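4-hydroxy-tetrahydrodipicolinate synthase (Thermotoga maritima, PDB 3PB0) catalyses the condensation of pyruvate with aspartate semialdehyde to 4-hydroxy-tetrahydrodipicolinate, a step of lysine biosynthesis through the diaminopimelate pathway. Local coordinates at residues Ile135-Val140 with Val164-Ala169. The protein carries 3 engineered substitutions. Residues are numbered along the deposited sequence; the frame is centred on the assembly and turned at random.
Sequences IVVYNV and VGIKEA
Tyr138 and Lys167 leave neighbouring parallel strands on the same face of the sheet and run alongside each other. The lysine is extended throughout: CG is anti to the backbone N (chi1 177°) and every later torsion is also near anti, so the chain follows the tyrosine ring at a slant, with CD 3.6 Å from Tyr138 CE1. Lys167 NZ ends 3.5 Å from Tyr138 OH, and a water joins the two, 2.8 Å from Tyr138 OH and weakly bonded to the amine. These are the predicted Schiff-base lysine and proton donor/acceptor of the enzyme, with Thr49 of the predicted proton relay close to the tyrosine and Ile212 of the predicted pyruvate site close to the lysine. Val140 CG1 sits over one face of the ring, toward its rim, while Ala169 CB lies at its edge.

On the opposite face of the sheet, Asn139 ND2 donates to the syn lone pair of Glu168 OE1 at 2.6 Å. The oxygen lies near the amide plane, although amide and carboxylate planes are 70° apart. Asn147 also accepts from ND2, and Gln175 and Thr179 bond to Glu168 OE2, so this buried carboxylate is held at both oxygens.

Five backbone bonds set the register, from Val164 N to Ile135 O through Ala169 N to Asn139 O (2.7 Å).

Apolar contacts line both faces: on the side of Tyr138 and Lys167, Val136 CG2 meets Val164 CG1 at 3.6 Å; on the side of Asn139 and Glu168, Val137 CG1 packs on Ile166 CG1 at 3.8 Å.

The two segments belong to adjacent strands, fifth and sixth of the eight-stranded TIM barrel. Strand 104-108 flanks the first, strand 191-194 the second, and helix 173-186 packs outside against Asn139 and Ile166.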
ATOM      1  N   ILE A 135      10.543   4.202   7.357  1.00 21.64           N
ATOM      2  CA  ILE A 135      10.109   4.978   6.205  1.00 20.66           C
ATOM      3  C   ILE A 135      10.089   4.096   4.960  1.00 19.54           C
ATOM      4  O   ILE A 135      11.047   3.369   4.673  1.00 19.45           O
ATOM      5  CB  ILE A 135      11.000   6.208   5.978  1.00 20.65           C
ATOM      6  CG1 ILE A 135      10.983   7.097   7.221  1.00 21.69           C
ATOM      7  CG2 ILE A 135      10.565   6.983   4.721  1.00 20.45           C
ATOM      8  CD1 ILE A 135      12.201   7.999   7.325  1.00 21.26           C
ATOM      9  N   VAL A 136       8.974   4.148   4.243  1.00 18.47           N
ATOM     10  CA  VAL A 136       8.867   3.445   2.983  1.00 17.34           C
ATOM     11  C   VAL A 136       8.820   4.463   1.850  1.00 17.12           C
ATOM     12  O   VAL A 136       7.918   5.303   1.787  1.00 17.20           O
ATOM     13  CB  VAL A 136       7.650   2.471   2.956  1.00 17.74           C
ATOM     14  CG1 VAL A 136       7.612   1.682   1.632  1.00 14.73           C
ATOM     15  CG2 VAL A 136       7.718   1.500   4.136  1.00 16.49           C
ATOM     16  N   VAL A 137       9.825   4.394   0.976  1.00 16.96           N
ATOM     17  CA  VAL A 137       9.866   5.173  -0.255  1.00 16.69           C
ATOM     18  C   VAL A 137       8.740   4.747  -1.203  1.00 16.61           C
ATOM     19  O   VAL A 137       8.580   3.563  -1.487  1.00 16.05           O
ATOM     20  CB  VAL A 137      11.252   5.021  -0.938  1.00 16.62           C
ATOM     21  CG1 VAL A 137      11.250   5.660  -2.309  1.00 17.06           C
ATOM     22  CG2 VAL A 137      12.334   5.674  -0.041  1.00 17.69           C
ATOM     23  N   TYR A 138       7.948   5.703  -1.676  1.00 16.30           N
ATOM     24  CA  TYR A 138       6.866   5.379  -2.600  1.00 16.97           C
ATOM     25  C   TYR A 138       7.232   5.935  -3.976  1.00 17.42           C
ATOM     26  O   TYR A 138       7.224   7.147  -4.181  1.00 17.88           O
ATOM     27  CB  TYR A 138       5.538   5.945  -2.070  1.00 16.93           C
ATOM     28  CG  TYR A 138       4.276   5.654  -2.869  1.00 17.95           C
ATOM     29  CD1 TYR A 138       4.212   4.606  -3.783  1.00 19.05           C
ATOM     30  CD2 TYR A 138       3.113   6.403  -2.650  1.00 20.27           C
ATOM     31  CE1 TYR A 138       3.042   4.343  -4.514  1.00 20.76           C
ATOM     32  CE2 TYR A 138       1.919   6.134  -3.368  1.00 21.28           C
ATOM     33  CZ  TYR A 138       1.902   5.103  -4.293  1.00 21.39           C
ATOM     34  OH  TYR A 138       0.759   4.824  -5.003  1.00 22.82           O
ATOM     35  N   ASN A 139       7.595   5.036  -4.883  1.00 17.44           N
ATOM     36  CA  ASN A 139       7.957   5.378  -6.259  1.00 17.94           C
ATOM     37  C   ASN A 139       6.787   5.071  -7.175  1.00 17.82           C
ATOM     38  O   ASN A 139       6.457   3.908  -7.417  1.00 17.01           O
ATOM     39  CB  ASN A 139       9.193   4.591  -6.701  1.00 18.42           C
ATOM     40  CG  ASN A 139       9.675   4.984  -8.092  1.00 20.10           C
ATOM     41  OD1 ASN A 139       9.782   6.165  -8.415  1.00 21.46           O
ATOM     42  ND2 ASN A 139       9.968   3.990  -8.918  1.00 20.43           N
ATOM     43  N   VAL A 140       6.149   6.116  -7.679  1.00 17.78           N
ATOM     44  CA  VAL A 140       4.956   5.936  -8.495  1.00 19.21           C
ATOM     45  C   VAL A 140       5.011   6.940  -9.659  1.00 20.05           C
ATOM     46  O   VAL A 140       4.289   7.924  -9.670  1.00 21.16           O
ATOM     47  CB  VAL A 140       3.658   6.023  -7.605  1.00 18.62           C
ATOM     48  CG1 VAL A 140       3.508   7.397  -6.959  1.00 19.39           C
ATOM     49  CG2 VAL A 140       2.393   5.605  -8.345  1.00 18.78           C
ATOM     50  N   VAL A 164      13.115   1.675   5.460  1.00 19.70           N
ATOM     51  CA  VAL A 164      13.045   0.200   5.530  1.00 18.83           C
ATOM     52  C   VAL A 164      12.989  -0.465   4.155  1.00 17.83           C
ATOM     53  O   VAL A 164      13.488  -1.587   3.958  1.00 17.75           O
ATOM     54  CB  VAL A 164      11.856  -0.292   6.421  1.00 19.10           C
ATOM     55  CG1 VAL A 164      10.523   0.261   5.939  1.00 20.04           C
ATOM     56  CG2 VAL A 164      11.804  -1.818   6.485  1.00 20.84           C
ATOM     57  N   GLY A 165      12.383   0.231   3.204  1.00 16.49           N
ATOM     58  CA  GLY A 165      12.138  -0.358   1.919  1.00 16.43           C
ATOM     59  C   GLY A 165      11.570   0.619   0.923  1.00 15.95           C
ATOM     60  O   GLY A 165      11.569   1.846   1.131  1.00 15.11           O
ATOM     61  N   ILE A 166      11.096   0.054  -0.177  1.00 15.08           N
ATOM     62  CA  ILE A 166      10.496   0.848  -1.212  1.00 14.94           C
ATOM     63  C   ILE A 166       9.217   0.129  -1.675  1.00 14.71           C
ATOM     64  O   ILE A 166       9.214  -1.102  -1.878  1.00 14.08           O
ATOM     65  CB  ILE A 166      11.511   1.088  -2.374  1.00 15.01           C
ATOM     66  CG1 ILE A 166      10.961   2.080  -3.413  1.00 15.01           C
ATOM     67  CG2 ILE A 166      11.958  -0.244  -3.016  1.00 14.69           C
ATOM     68  CD1 ILE A 166      12.049   2.561  -4.410  1.00 16.09           C
ATOM     69  N   LYS A 167       8.131   0.898  -1.756  1.00 13.86           N
ATOM     70  CA  LYS A 167       6.955   0.500  -2.506  1.00 13.83           C
ATOM     71  C   LYS A 167       7.233   0.881  -3.955  1.00 14.15           C
ATOM     72  O   LYS A 167       7.195   2.068  -4.318  1.00 14.96           O
ATOM     73  CB  LYS A 167       5.698   1.222  -1.995  1.00 13.67           C
ATOM     74  CG  LYS A 167       4.434   0.861  -2.822  1.00 12.54           C
ATOM     75  CD  LYS A 167       3.176   1.512  -2.285  1.00 13.15           C
ATOM     76  CE  LYS A 167       1.950   1.051  -3.086  1.00 13.03           C
ATOM     77  NZ  LYS A 167       0.790   1.956  -2.967  1.00 13.97           N
ATOM     78  N   GLU A 168       7.526  -0.118  -4.779  1.00 14.29           N
ATOM     79  CA  GLU A 168       7.954   0.129  -6.170  1.00 14.58           C
ATOM     80  C   GLU A 168       6.741   0.025  -7.086  1.00 14.71           C
ATOM     81  O   GLU A 168       6.318  -1.080  -7.456  1.00 14.26           O
ATOM     82  CB  GLU A 168       9.065  -0.868  -6.568  1.00 15.11           C
ATOM     83  CG  GLU A 168       9.605  -0.787  -8.029  1.00 16.96           C
ATOM     84  CD  GLU A 168      10.111   0.599  -8.398  1.00 19.48           C
ATOM     85  OE1 GLU A 168       9.282   1.508  -8.626  1.00 19.63           O
ATOM     86  OE2 GLU A 168      11.338   0.775  -8.469  1.00 20.02           O
ATOM     87  N   ALA A 169       6.162   1.175  -7.421  1.00 14.34           N
ATOM     88  CA  ALA A 169       4.962   1.190  -8.254  1.00 15.38           C
ATOM     89  C   ALA A 169       5.239   1.498  -9.733  1.00 15.35           C
ATOM     90  O   ALA A 169       4.297   1.650 -10.522  1.00 16.08           O
ATOM     91  CB  ALA A 169       3.906   2.144  -7.673  1.00 15.26           C
TER
HETATM   92  O   HOH W   1       0.465   2.286  -6.202  1.00 24.73           O